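Activating signal cointegrator 1 complex subunit 2 (Homo sapiens, PDB 6YXQ) binds K63-linked polyubiquitin chains and, as a partner of ASCC3 in the ASCC complex, serves in DNA alkylation repair and the rescue of stalled ribosomes. Local coordinates at residues N68-L73 and F128-R133; C83-D88 and N157-I162; S210-H215 and L251-T256; M241-L246 and S306-D311. All coordinates share one frame; numbering follows the deposited sequence.

Interaction 1: N68-L73 and F128-R133; sequences NDLDWL and FLTFLR
Arg133 NH2 has two partners, a salt bridge to Glu139 and a hydrogen bond to Leu76 O, while NH1 comes to 3.4 Å from Leu73 O. That carbonyl lies at the edge of the guanidinium, but the angle is too poor for a hydrogen bond. An extended chain, with CG turned away from the backbone N (chi1 -155°), carries the charged group across to the C-terminal turns of helix 53-75; Phe81 of helix 78-87 adds a cation-pi contact.

Helices 53-75 and 114-135 run in broadly the same sense within the mainly helical N-terminal part of the chain, their local axes 10.6 Å apart and inclined by 36°. Both face ASCC3: Asp69 forms a salt bridge with Lys36 and Arg133 packs on Phe167 of that chain. Thr130 makes the van der Waals contacts. Its CG2 lies 3.9 Å from Leu73 CD2, and its OG1 faces Leu70 CD2 at 3.8 Å, both leucines roughly perpendicular to it. OG1 is also hydrogen-bonded to Ser126 O.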
loop_
_atom_site.group_PDB
_atom_site.type_symbol
_atom_site.label_atom_id
_atom_site.label_comp_id
_atom_site.label_asym_id
_atom_site.label_seq_id
_atom_site.Cartn_x
_atom_site.Cartn_y
_atom_site.Cartn_z
ATOM N N ASN B 68 15.291 2.145 2.498
ATOM C CA ASN B 68 16.587 1.943 1.861
ATOM C C ASN B 68 16.634 0.598 1.148
ATOM O O ASN B 68 17.102 0.505 -0.001
ATOM C CB ASN B 68 17.705 2.055 2.900
ATOM C CG ASN B 68 17.942 3.493 3.361
ATOM O OD1 ASN B 68 17.529 4.449 2.700
ATOM N ND2 ASN B 68 18.605 3.647 4.502
ATOM N N ASP B 69 16.130 -0.453 1.805
ATOM C CA ASP B 69 16.093 -1.755 1.151
ATOM C C ASP B 69 15.259 -1.709 -0.126
ATOM O O ASP B 69 15.634 -2.303 -1.143
ATOM C CB ASP B 69 15.555 -2.807 2.115
ATOM C CG ASP B 69 16.454 -3.008 3.319
ATOM O OD1 ASP B 69 17.683 -2.811 3.200
ATOM O OD2 ASP B 69 15.929 -3.375 4.388
ATOM N N LEU B 70 14.138 -0.987 -0.106
ATOM C CA LEU B 70 13.277 -0.958 -1.285
ATOM C C LEU B 70 13.893 -0.129 -2.407
ATOM O O LEU B 70 13.748 -0.467 -3.588
ATOM C CB LEU B 70 11.896 -0.425 -0.910
ATOM C CG LEU B 70 10.914 -1.368 -0.211
ATOM C CD1 LEU B 70 9.723 -0.605 0.337
ATOM C CD2 LEU B 70 10.447 -2.446 -1.164
ATOM N N ASP B 71 14.577 0.964 -2.060
ATOM C CA ASP B 71 15.315 1.728 -3.061
ATOM C C ASP B 71 16.327 0.839 -3.770
ATOM O O ASP B 71 16.421 0.832 -5.007
ATOM C CB ASP B 71 16.015 2.914 -2.398
ATOM C CG ASP B 71 15.076 4.068 -2.102
ATOM O OD1 ASP B 71 13.971 4.114 -2.684
ATOM O OD2 ASP B 71 15.455 4.936 -1.287
ATOM N N TRP B 72 17.079 0.057 -2.992
ATOM C CA TRP B 72 18.076 -0.837 -3.578
ATOM C C TRP B 72 17.420 -1.920 -4.428
ATOM O O TRP B 72 17.929 -2.284 -5.499
ATOM C CB TRP B 72 18.912 -1.460 -2.465
ATOM C CG TRP B 72 19.629 -2.696 -2.857
ATOM C CD1 TRP B 72 20.803 -2.777 -3.538
ATOM C CD2 TRP B 72 19.227 -4.043 -2.584
ATOM N NE1 TRP B 72 21.161 -4.093 -3.709
ATOM C CE2 TRP B 72 20.207 -4.890 -3.133
ATOM C CE3 TRP B 72 18.124 -4.615 -1.947
ATOM C CZ2 TRP B 72 20.126 -6.278 -3.052
ATOM C CZ3 TRP B 72 18.048 -5.998 -1.860
ATOM C CH2 TRP B 72 19.041 -6.810 -2.410
ATOM N N LEU B 73 16.293 -2.453 -3.952
ATOM C CA LEU B 73 15.554 -3.470 -4.689
ATOM C C LEU B 73 15.095 -2.954 -6.047
ATOM O O LEU B 73 15.147 -3.681 -7.047
ATOM C CB LEU B 73 14.357 -3.916 -3.857
ATOM C CG LEU B 73 13.603 -5.144 -4.334
ATOM C CD1 LEU B 73 14.377 -6.389 -3.953
ATOM C CD2 LEU B 73 12.216 -5.151 -3.728
ATOM N N PHE B 128 4.460 0.972 -4.410
ATOM C CA PHE B 128 3.707 0.883 -5.656
ATOM C C PHE B 128 4.600 0.459 -6.815
ATOM O O PHE B 128 4.197 -0.363 -7.648
ATOM C CB PHE B 128 3.027 2.207 -5.979
ATOM C CG PHE B 128 2.281 2.186 -7.272
ATOM C CD1 PHE B 128 1.078 1.514 -7.375
ATOM C CD2 PHE B 128 2.791 2.815 -8.397
ATOM C CE1 PHE B 128 0.385 1.482 -8.578
ATOM C CE2 PHE B 128 2.103 2.786 -9.601
ATOM C CZ PHE B 128 0.900 2.118 -9.691
ATOM N N LEU B 129 5.822 0.999 -6.885
ATOM C CA LEU B 129 6.691 0.658 -8.012
ATOM C C LEU B 129 7.152 -0.794 -7.945
ATOM O O LEU B 129 7.255 -1.468 -8.979
ATOM C CB LEU B 129 7.888 1.605 -8.074
ATOM C CG LEU B 129 7.527 3.077 -8.258
ATOM C CD1 LEU B 129 8.542 3.950 -7.567
ATOM C CD2 LEU B 129 7.409 3.439 -9.727
ATOM N N THR B 130 7.435 -1.293 -6.740
ATOM C CA THR B 130 7.771 -2.706 -6.578
ATOM C C THR B 130 6.638 -3.602 -7.070
ATOM O O THR B 130 6.859 -4.579 -7.806
ATOM C CB THR B 130 8.080 -2.993 -5.113
ATOM O OG1 THR B 130 9.077 -2.075 -4.653
ATOM C CG2 THR B 130 8.573 -4.416 -4.940
ATOM N N PHE B 131 5.406 -3.285 -6.670
ATOM C CA PHE B 131 4.300 -4.127 -7.106
ATOM C C PHE B 131 4.071 -4.014 -8.608
ATOM O O PHE B 131 3.688 -5.002 -9.243
ATOM C CB PHE B 131 3.042 -3.801 -6.304
ATOM C CG PHE B 131 2.978 -4.547 -5.012
ATOM C CD1 PHE B 131 2.624 -5.888 -4.995
ATOM C CD2 PHE B 131 3.346 -3.939 -3.822
ATOM C CE1 PHE B 131 2.598 -6.601 -3.805
ATOM C CE2 PHE B 131 3.325 -4.648 -2.624
ATOM C CZ PHE B 131 2.949 -5.980 -2.616
ATOM N N LEU B 132 4.336 -2.846 -9.197
ATOM C CA LEU B 132 4.307 -2.733 -10.654
ATOM C C LEU B 132 5.321 -3.671 -11.297
ATOM O O LEU B 132 5.013 -4.372 -12.275
ATOM C CB LEU B 132 4.592 -1.294 -11.073
ATOM C CG LEU B 132 3.927 -0.797 -12.355
ATOM C CD1 LEU B 132 4.193 0.676 -12.476
ATOM C CD2 LEU B 132 4.412 -1.522 -13.598
ATOM N N ARG B 133 6.552 -3.665 -10.782
ATOM C CA ARG B 133 7.580 -4.527 -11.353
ATOM C C ARG B 133 7.151 -5.983 -11.320
ATOM O O ARG B 133 7.336 -6.714 -12.300
ATOM C CB ARG B 133 8.906 -4.349 -10.617
ATOM C CG ARG B 133 10.092 -4.705 -11.483
ATOM C CD ARG B 133 11.404 -4.259 -10.882
ATOM N NE ARG B 133 12.498 -4.505 -11.813
ATOM C CZ ARG B 133 13.783 -4.415 -11.496
ATOM N NH1 ARG B 133 14.140 -4.081 -10.262
ATOM N NH2 ARG B 133 14.709 -4.658 -12.413
#

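Interaction 2: C83-D88 and N157-I162; sequences CQVIFD and NFLFDI
Ile86 and Asn157 make the closer of two side-chain to side-chain meetings. The CG2 methyl of Ile86 lies over one face of the Asn157 amide, 3.7 Å from OD1 and 3.8 Å from ND2, so the methyl touches the whole end of the group rather than one atom of it. On another flank the same methyl lies 3.8 Å above the centre of the Phe87 ring, which leaves it lodged between a ring and an amide. The second meeting is thinner: Leu159 CD1 approaches Val85 CG2 at 4.5 Å.

These contacts join the last turn of helix 78-87 to the linker between helices 147-156 and 162-172, and Ile153 of helix 147-156 packs against both Ile86 and Leu159.

The remaining contacts are made on backbone carbonyls. Leu159 CD2 rests 3.6 Å from Val85 O, and Asn157 OD1 lies 3.6 Å from Ile86 O, two acceptors with no hydrogen to share. Asn157 CG lies beside its own backbone N (chi1 -55°), and what fixes the amide is ND2, hydrogen-bonded to Ile153 O in the preceding helix. With an alanine at Asn157, Ile153 O would probably lose its side-chain donor and a gap would be likely to open beside Ile86 CG2. Phe158 follows with a positive phi (50°), and Leu159 beyond it points toward Val85.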
loop_
_atom_site.group_PDB
_atom_site.type_symbol
_atom_site.label_atom_id
_atom_site.label_comp_id
_atom_site.label_asym_id
_atom_site.label_seq_id
_atom_site.Cartn_x
_atom_site.Cartn_y
_atom_site.Cartn_z
ATOM N N CYS B 83 15.043 -12.850 -8.584
ATOM C CA CYS B 83 15.620 -13.802 -7.640
ATOM C C CYS B 83 15.312 -13.393 -6.208
ATOM O O CYS B 83 14.856 -14.211 -5.395
ATOM C CB CYS B 83 17.132 -13.904 -7.841
ATOM S SG CYS B 83 17.648 -14.811 -9.297
ATOM N N GLN B 84 15.557 -12.123 -5.885
ATOM C CA GLN B 84 15.323 -11.647 -4.528
ATOM C C GLN B 84 13.861 -11.822 -4.133
ATOM O O GLN B 84 13.561 -12.384 -3.074
ATOM C CB GLN B 84 15.758 -10.186 -4.407
ATOM C CG GLN B 84 15.889 -9.687 -2.975
ATOM C CD GLN B 84 17.102 -10.249 -2.262
ATOM O OE1 GLN B 84 18.029 -10.754 -2.893
ATOM N NE2 GLN B 84 17.101 -10.162 -0.938
ATOM N N VAL B 85 12.934 -11.384 -4.995
ATOM C CA VAL B 85 11.516 -11.412 -4.626
ATOM C C VAL B 85 11.017 -12.844 -4.489
ATOM O O VAL B 85 10.147 -13.139 -3.657
ATOM C CB VAL B 85 10.655 -10.613 -5.626
ATOM C CG1 VAL B 85 11.206 -9.218 -5.810
ATOM C CG2 VAL B 85 10.525 -11.331 -6.950
ATOM N N ILE B 86 11.555 -13.761 -5.291
ATOM C CA ILE B 86 11.067 -15.129 -5.220
ATOM C C ILE B 86 11.628 -15.840 -3.997
ATOM O O ILE B 86 10.907 -16.578 -3.317
ATOM C CB ILE B 86 11.400 -15.867 -6.528
ATOM C CG1 ILE B 86 10.589 -15.278 -7.682
ATOM C CG2 ILE B 86 11.138 -17.357 -6.388
ATOM C CD1 ILE B 86 10.837 -15.957 -9.002
ATOM N N PHE B 87 12.904 -15.613 -3.667
ATOM C CA PHE B 87 13.574 -16.484 -2.712
ATOM C C PHE B 87 13.753 -15.883 -1.325
ATOM O O PHE B 87 14.041 -16.635 -0.386
ATOM C CB PHE B 87 14.938 -16.915 -3.267
ATOM C CG PHE B 87 14.833 -17.844 -4.443
ATOM C CD1 PHE B 87 14.522 -19.182 -4.258
ATOM C CD2 PHE B 87 15.016 -17.377 -5.732
ATOM C CE1 PHE B 87 14.409 -20.033 -5.332
ATOM C CE2 PHE B 87 14.903 -18.226 -6.810
ATOM C CZ PHE B 87 14.600 -19.554 -6.610
ATOM N N ASP B 88 13.580 -14.569 -1.158
ATOM C CA ASP B 88 13.707 -13.922 0.142
ATOM C C ASP B 88 12.323 -13.802 0.759
ATOM O O ASP B 88 11.514 -12.976 0.326
ATOM C CB ASP B 88 14.358 -12.548 0.007
ATOM C CG ASP B 88 14.686 -11.927 1.348
ATOM O OD1 ASP B 88 14.124 -12.368 2.371
ATOM O OD2 ASP B 88 15.509 -10.994 1.383
ATOM N N ASN B 157 4.750 -17.965 -4.728
ATOM C CA ASN B 157 5.547 -17.412 -3.655
ATOM C C ASN B 157 4.763 -16.365 -2.890
ATOM O O ASN B 157 5.360 -15.408 -2.408
ATOM C CB ASN B 157 6.837 -16.879 -4.257
ATOM C CG ASN B 157 7.544 -17.972 -5.055
ATOM O OD1 ASN B 157 8.264 -18.795 -4.491
ATOM N ND2 ASN B 157 7.365 -17.965 -6.371
ATOM N N PHE B 158 3.427 -16.518 -2.796
ATOM C CA PHE B 158 2.543 -15.611 -2.036
ATOM C C PHE B 158 2.789 -14.142 -2.383
ATOM O O PHE B 158 2.503 -13.239 -1.589
ATOM C CB PHE B 158 2.672 -15.830 -0.523
ATOM C CG PHE B 158 1.901 -17.019 -0.008
ATOM C CD1 PHE B 158 0.522 -16.954 0.159
ATOM C CD2 PHE B 158 2.552 -18.206 0.292
ATOM C CE1 PHE B 158 -0.192 -18.051 0.621
ATOM C CE2 PHE B 158 1.843 -19.307 0.755
ATOM C CZ PHE B 158 0.470 -19.229 0.921
ATOM N N LEU B 159 3.294 -13.896 -3.596
ATOM C CA LEU B 159 3.589 -12.531 -4.028
ATOM C C LEU B 159 2.321 -11.700 -4.137
ATOM O O LEU B 159 2.343 -10.486 -3.907
ATOM C CB LEU B 159 4.320 -12.550 -5.371
ATOM C CG LEU B 159 5.688 -13.238 -5.422
ATOM C CD1 LEU B 159 6.361 -13.006 -6.770
ATOM C CD2 LEU B 159 6.583 -12.754 -4.289
ATOM N N PHE B 160 1.208 -12.332 -4.504
ATOM C CA PHE B 160 -0.080 -11.657 -4.602
ATOM C C PHE B 160 -1.115 -12.504 -3.876
ATOM O O PHE B 160 -1.401 -13.632 -4.289
ATOM C CB PHE B 160 -0.487 -11.428 -6.059
ATOM C CG PHE B 160 0.218 -10.268 -6.724
ATOM C CD1 PHE B 160 -0.260 -8.976 -6.590
ATOM C CD2 PHE B 160 1.344 -10.477 -7.502
ATOM C CE1 PHE B 160 0.377 -7.916 -7.207
ATOM C CE2 PHE B 160 1.984 -9.421 -8.124
ATOM C CZ PHE B 160 1.502 -8.139 -7.973
ATOM N N ASP B 161 -1.641 -11.980 -2.779
ATOM C CA ASP B 161 -2.828 -12.522 -2.150
ATOM C C ASP B 161 -4.057 -11.889 -2.786
ATOM O O ASP B 161 -3.963 -11.033 -3.668
ATOM C CB ASP B 161 -2.821 -12.242 -0.652
ATOM C CG ASP B 161 -1.970 -13.207 0.116
ATOM O OD1 ASP B 161 -1.577 -14.238 -0.467
ATOM O OD2 ASP B 161 -1.701 -12.940 1.308
ATOM N N ILE B 162 -5.229 -12.297 -2.321
ATOM C CA ILE B 162 -6.435 -11.522 -2.582
ATOM C C ILE B 162 -6.450 -10.327 -1.630
ATOM O O ILE B 162 -6.710 -9.202 -2.082
ATOM C CB ILE B 162 -7.703 -12.383 -2.463
ATOM C CG1 ILE B 162 -7.860 -13.256 -3.704
ATOM C CG2 ILE B 162 -8.929 -11.499 -2.313
ATOM C CD1 ILE B 162 -8.126 -12.470 -4.987
#

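Interaction 3: S210-H215 and L251-T256; sequences SNILQH and LYLCDT
Ile212 reaches from helix 193-216 to Tyr252 and Leu253 of helix 243-266, two helices that run in roughly opposite directions at this point and pack against each other in the C-terminal helical part of the chain. Ile212 CA and Leu253 CA, 7.7 Å apart, are the nearest CA pair across the two segments.

The side chain leaves its helix with CB directed at the partner, and Ile249, one turn before Leu253, packs beside it. At CB the chain branches, and the longer arm does the touching. CG1, placed beside the backbone N (chi1 -66°), comes 4.2 Å from Tyr252 CD2, meeting the ring obliquely. Because the arm is extended (chi2 173°), CD1 goes on past the tyrosine to Leu253, lying 4.1 Å from its CD1 and equally far from its CB; here the two side chains are set nearly square to each other. Phe286 and Met294 of helix 279-300 pack on Leu253 too.

Tyr252 and Thr256 also touch ASCC3, on Ala13 and Leu10 of that chain respectively. Over one face of the Tyr252 ring, offset toward its rim, lies Thr256 OG1, which donates a 2.6 Å hydrogen bond to Tyr252 O. The hydroxyl arrives 38° out of the carbonyl plane, and the backbone N of Thr256 binds the same oxygen from the opposite face.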
loop_
_atom_site.group_PDB
_atom_site.type_symbol
_atom_site.label_atom_id
_atom_site.label_comp_id
_atom_site.label_asym_id
_atom_site.label_seq_id
_atom_site.Cartn_x
_atom_site.Cartn_y
_atom_site.Cartn_z
ATOM N N SER B 210 -22.390 -10.080 8.261
ATOM C CA SER B 210 -23.273 -10.644 9.278
ATOM C C SER B 210 -22.718 -10.391 10.672
ATOM O O SER B 210 -23.467 -10.026 11.589
ATOM C CB SER B 210 -23.502 -12.138 9.044
ATOM O OG SER B 210 -22.360 -12.754 8.499
ATOM N N ASN B 211 -21.397 -10.521 10.832
ATOM C CA ASN B 211 -20.774 -10.231 12.117
ATOM C C ASN B 211 -21.154 -8.841 12.594
ATOM O O ASN B 211 -21.603 -8.662 13.734
ATOM C CB ASN B 211 -19.259 -10.373 12.005
ATOM C CG ASN B 211 -18.825 -11.817 11.973
ATOM O OD1 ASN B 211 -19.513 -12.694 12.509
ATOM N ND2 ASN B 211 -17.685 -12.082 11.342
ATOM N N ILE B 212 -21.030 -7.851 11.706
ATOM C CA ILE B 212 -21.431 -6.489 12.041
ATOM C C ILE B 212 -22.863 -6.488 12.560
ATOM O O ILE B 212 -23.140 -6.029 13.677
ATOM C CB ILE B 212 -21.252 -5.571 10.818
ATOM C CG1 ILE B 212 -19.755 -5.450 10.486
ATOM C CG2 ILE B 212 -21.919 -4.214 11.044
ATOM C CD1 ILE B 212 -19.431 -4.702 9.207
ATOM N N LEU B 213 -23.780 -7.073 11.782
ATOM C CA LEU B 213 -25.158 -7.214 12.236
ATOM C C LEU B 213 -25.205 -7.893 13.595
ATOM O O LEU B 213 -25.768 -7.357 14.556
ATOM C CB LEU B 213 -25.969 -8.010 11.213
ATOM C CG LEU B 213 -26.235 -7.297 9.886
ATOM C CD1 LEU B 213 -26.876 -8.244 8.885
ATOM C CD2 LEU B 213 -27.103 -6.065 10.114
ATOM N N GLN B 214 -24.558 -9.054 13.702
ATOM C CA GLN B 214 -24.593 -9.802 14.947
ATOM C C GLN B 214 -23.971 -9.025 16.098
ATOM O O GLN B 214 -24.339 -9.251 17.255
ATOM C CB GLN B 214 -23.888 -11.143 14.759
ATOM C CG GLN B 214 -24.457 -12.260 15.608
ATOM C CD GLN B 214 -24.159 -13.622 15.029
ATOM O OE1 GLN B 214 -24.090 -13.786 13.808
ATOM N NE2 GLN B 214 -23.979 -14.614 15.903
ATOM N N HIS B 215 -23.057 -8.096 15.811
ATOM C CA HIS B 215 -22.462 -7.327 16.897
ATOM C C HIS B 215 -23.387 -6.217 17.374
ATOM O O HIS B 215 -23.307 -5.808 18.538
ATOM C CB HIS B 215 -21.113 -6.753 16.464
ATOM C CG HIS B 215 -20.131 -6.613 17.586
ATOM N ND1 HIS B 215 -19.852 -5.404 18.184
ATOM C CD2 HIS B 215 -19.368 -7.532 18.222
ATOM C CE1 HIS B 215 -18.957 -5.583 19.138
ATOM N NE2 HIS B 215 -18.646 -6.865 19.182
ATOM N N LEU B 251 -16.211 2.115 11.890
ATOM C CA LEU B 251 -14.893 2.195 11.262
ATOM C C LEU B 251 -14.606 0.947 10.438
ATOM O O LEU B 251 -14.124 1.036 9.301
ATOM C CB LEU B 251 -13.812 2.389 12.326
ATOM C CG LEU B 251 -13.632 3.772 12.956
ATOM C CD1 LEU B 251 -12.653 3.692 14.110
ATOM C CD2 LEU B 251 -13.164 4.784 11.925
ATOM N N TYR B 252 -14.898 -0.221 11.004
ATOM C CA TYR B 252 -14.772 -1.483 10.286
ATOM C C TYR B 252 -15.650 -1.496 9.041
ATOM O O TYR B 252 -15.208 -1.891 7.956
ATOM C CB TYR B 252 -15.145 -2.623 11.233
ATOM C CG TYR B 252 -14.819 -4.018 10.755
ATOM C CD1 TYR B 252 -13.684 -4.280 9.998
ATOM C CD2 TYR B 252 -15.641 -5.078 11.086
ATOM C CE1 TYR B 252 -13.391 -5.565 9.572
ATOM C CE2 TYR B 252 -15.355 -6.358 10.670
ATOM C CZ TYR B 252 -14.234 -6.597 9.915
ATOM O OH TYR B 252 -13.969 -7.881 9.510
ATOM N N LEU B 253 -16.904 -1.059 9.181
ATOM C CA LEU B 253 -17.816 -1.047 8.044
ATOM C C LEU B 253 -17.319 -0.112 6.948
ATOM O O LEU B 253 -17.347 -0.466 5.763
ATOM C CB LEU B 253 -19.215 -0.643 8.504
ATOM C CG LEU B 253 -20.253 -0.430 7.400
ATOM C CD1 LEU B 253 -20.604 -1.735 6.687
ATOM C CD2 LEU B 253 -21.493 0.216 7.984
ATOM N N CYS B 254 -16.862 1.086 7.329
ATOM C CA CYS B 254 -16.346 2.057 6.366
ATOM C C CYS B 254 -15.122 1.517 5.635
ATOM O O CYS B 254 -15.023 1.627 4.404
ATOM C CB CYS B 254 -16.005 3.365 7.081
ATOM S SG CYS B 254 -15.305 4.627 5.998
ATOM N N ASP B 255 -14.168 0.946 6.382
ATOM C CA ASP B 255 -12.998 0.355 5.741
ATOM C C ASP B 255 -13.411 -0.743 4.776
ATOM O O ASP B 255 -12.897 -0.815 3.652
ATOM C CB ASP B 255 -12.028 -0.198 6.786
ATOM C CG ASP B 255 -10.825 -0.919 6.159
ATOM O OD1 ASP B 255 -9.766 -0.279 6.004
ATOM O OD2 ASP B 255 -10.923 -2.119 5.848
ATOM N N THR B 256 -14.362 -1.587 5.192
ATOM C CA THR B 256 -14.767 -2.732 4.385
ATOM C C THR B 256 -15.422 -2.287 3.082
ATOM O O THR B 256 -15.089 -2.791 1.998
ATOM C CB THR B 256 -15.717 -3.614 5.193
ATOM O OG1 THR B 256 -15.111 -3.949 6.448
ATOM C CG2 THR B 256 -16.044 -4.880 4.432
#

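Interaction 4: M241-L246 and S306-D311; sequences MPLLEL and SKLLGD
Leu243 puts its CD2 methyl between two consecutive leucines of helix 306-340, 3.7 Å from Leu309 CD2 and 3.8 Å from Leu308 CD2. This is the close-packed part of the contact. Leu243 and Leu308 lie alongside each other, pointing opposite ways, while the side chain of Leu309, itself buried, is set at a slant to Leu243. With CG anti to the backbone N (chi1 -178°), Leu308 extends outward to meet the partner helix.

Toward solvent the fit relaxes. Leu244, an exposed residue, brings its CD2 no nearer than 4.4 Å to Leu308 CD1, a light touch on the branch that Leu243 does not use. No hydrogen bond joins the two segments, so the contact is purely apolar.

Both segments belong to early helical turns. Pro242 is the N-cap residue of helix 243-266, and its carbonyl O accepts a 3.2 Å hydrogen bond from Leu246 N. In the other segment Leu308 N is bonded to Asp305 OD1. The connection after helix 279-300 lies alongside, with Arg301 and Glu304 against Leu243, and Leu186 of the ASCC3 chain packs on Leu309. Further along, Leu253 and Cys254 of helix 243-266 again touch helix 306-340.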
loop_
_atom_site.group_PDB
_atom_site.type_symbol
_atom_site.label_atom_id
_atom_site.label_comp_id
_atom_site.label_asym_id
_atom_site.label_seq_id
_atom_site.Cartn_x
_atom_site.Cartn_y
_atom_site.Cartn_z
HETATM N N MSE B 241 -25.202 0.277 23.176
HETATM C CA MSE B 241 -23.789 -0.079 23.184
HETATM C C MSE B 241 -22.835 1.065 23.551
HETATM O O MSE B 241 -23.113 2.240 23.273
HETATM C CB MSE B 241 -23.412 -0.634 21.820
HETATM C CG MSE B 241 -23.359 0.397 20.730
HETATM SE SE MSE B 241 -22.590 -0.439 19.143
HETATM C CE MSE B 241 -23.450 -2.156 19.129
ATOM N N PRO B 242 -21.714 0.720 24.186
ATOM C CA PRO B 242 -20.704 1.735 24.508
ATOM C C PRO B 242 -20.219 2.448 23.257
ATOM O O PRO B 242 -20.181 1.878 22.165
ATOM C CB PRO B 242 -19.586 0.919 25.165
ATOM C CG PRO B 242 -20.300 -0.257 25.758
ATOM C CD PRO B 242 -21.418 -0.581 24.806
ATOM N N LEU B 243 -19.829 3.710 23.444
ATOM C CA LEU B 243 -19.625 4.614 22.318
ATOM C C LEU B 243 -18.545 4.106 21.374
ATOM O O LEU B 243 -18.755 4.027 20.157
ATOM C CB LEU B 243 -19.274 6.013 22.824
ATOM C CG LEU B 243 -20.290 7.113 22.522
ATOM C CD1 LEU B 243 -19.828 8.436 23.103
ATOM C CD2 LEU B 243 -20.515 7.234 21.025
ATOM N N LEU B 244 -17.381 3.755 21.913
ATOM C CA LEU B 244 -16.249 3.418 21.061
ATOM C C LEU B 244 -16.301 1.989 20.532
ATOM O O LEU B 244 -15.524 1.657 19.630
ATOM C CB LEU B 244 -14.942 3.674 21.812
ATOM C CG LEU B 244 -14.792 5.151 22.195
ATOM C CD1 LEU B 244 -14.775 5.330 23.709
ATOM C CD2 LEU B 244 -13.559 5.783 21.548
ATOM N N GLU B 245 -17.186 1.142 21.063
ATOM C CA GLU B 245 -17.541 -0.081 20.350
ATOM C C GLU B 245 -18.300 0.250 19.068
ATOM O O GLU B 245 -18.028 -0.324 18.004
ATOM C CB GLU B 245 -18.374 -0.992 21.252
ATOM C CG GLU B 245 -17.568 -1.912 22.151
ATOM C CD GLU B 245 -18.427 -2.977 22.820
ATOM O OE1 GLU B 245 -19.504 -2.634 23.353
ATOM O OE2 GLU B 245 -18.024 -4.160 22.815
ATOM N N LEU B 246 -19.252 1.184 19.158
ATOM C CA LEU B 246 -19.953 1.680 17.978
ATOM C C LEU B 246 -18.988 2.333 17.001
ATOM O O LEU B 246 -19.116 2.173 15.776
ATOM C CB LEU B 246 -21.030 2.676 18.411
ATOM C CG LEU B 246 -21.773 3.488 17.356
ATOM C CD1 LEU B 246 -22.608 2.566 16.496
ATOM C CD2 LEU B 246 -22.657 4.505 18.041
ATOM N N SER B 306 -20.249 15.408 20.541
ATOM C CA SER B 306 -20.167 16.375 19.448
ATOM C C SER B 306 -19.316 15.937 18.256
ATOM O O SER B 306 -19.847 15.710 17.162
ATOM C CB SER B 306 -19.623 17.696 19.998
ATOM O OG SER B 306 -19.251 18.594 18.966
ATOM N N LYS B 307 -18.001 15.803 18.458
ATOM C CA LYS B 307 -17.090 15.632 17.327
ATOM C C LYS B 307 -17.025 14.186 16.853
ATOM O O LYS B 307 -16.959 13.928 15.645
ATOM C CB LYS B 307 -15.687 16.121 17.698
ATOM C CG LYS B 307 -15.340 17.524 17.198
ATOM C CD LYS B 307 -16.523 18.480 17.338
ATOM C CE LYS B 307 -16.467 19.607 16.316
ATOM N NZ LYS B 307 -17.805 20.230 16.100
ATOM N N LEU B 308 -17.016 13.239 17.792
ATOM C CA LEU B 308 -16.960 11.827 17.433
ATOM C C LEU B 308 -18.174 11.425 16.602
ATOM O O LEU B 308 -18.041 10.776 15.556
ATOM C CB LEU B 308 -16.859 10.983 18.705
ATOM C CG LEU B 308 -16.741 9.459 18.613
ATOM C CD1 LEU B 308 -16.008 8.943 19.833
ATOM C CD2 LEU B 308 -18.101 8.793 18.512
ATOM N N LEU B 309 -19.371 11.808 17.054
ATOM C CA LEU B 309 -20.595 11.357 16.399
ATOM C C LEU B 309 -20.748 11.952 15.005
ATOM O O LEU B 309 -21.276 11.287 14.108
ATOM C CB LEU B 309 -21.804 11.697 17.263
ATOM C CG LEU B 309 -22.239 10.620 18.263
ATOM C CD1 LEU B 309 -22.524 9.317 17.548
ATOM C CD2 LEU B 309 -21.213 10.413 19.363
ATOM N N GLY B 310 -20.277 13.182 14.793
ATOM C CA GLY B 310 -20.284 13.740 13.449
ATOM C C GLY B 310 -19.341 13.013 12.507
ATOM O O GLY B 310 -19.664 12.791 11.334
ATOM N N ASP B 311 -18.164 12.626 13.005
ATOM C CA ASP B 311 -17.259 11.804 12.208
ATOM C C ASP B 311 -17.890 10.457 11.870
ATOM O O ASP B 311 -17.801 9.981 10.731
ATOM C CB ASP B 311 -15.945 11.601 12.959
ATOM C CG ASP B 311 -15.078 10.528 12.332
ATOM O OD1 ASP B 311 -14.723 10.665 11.141
ATOM O OD2 ASP B 311 -14.756 9.547 13.029
#

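This chain is the N-terminal, ASCC3-binding part of ASCC2. Interaction 1 closes the span from helix 53-75 to helix 114-135. Interaction 2 opens inside that span, on helix 78-87, and closes beyond it, so the two cross. They also touch, through Phe131 on Phe160 and Leu73 on Gln84, tying helices 53-75, 78-87 and 114-135 to the linker after helix 147-156. Interaction 3, next in series, closes the 35 residues between its segments on helices 193-216 and 243-266; interaction 4 opens within that span and closes on helix 306-340, crossing it. Their centres are 15 Å apart, with His215 against Met241 (selenomethionine). Interactions 1 and 3 lie on opposite sides of the chain's centre.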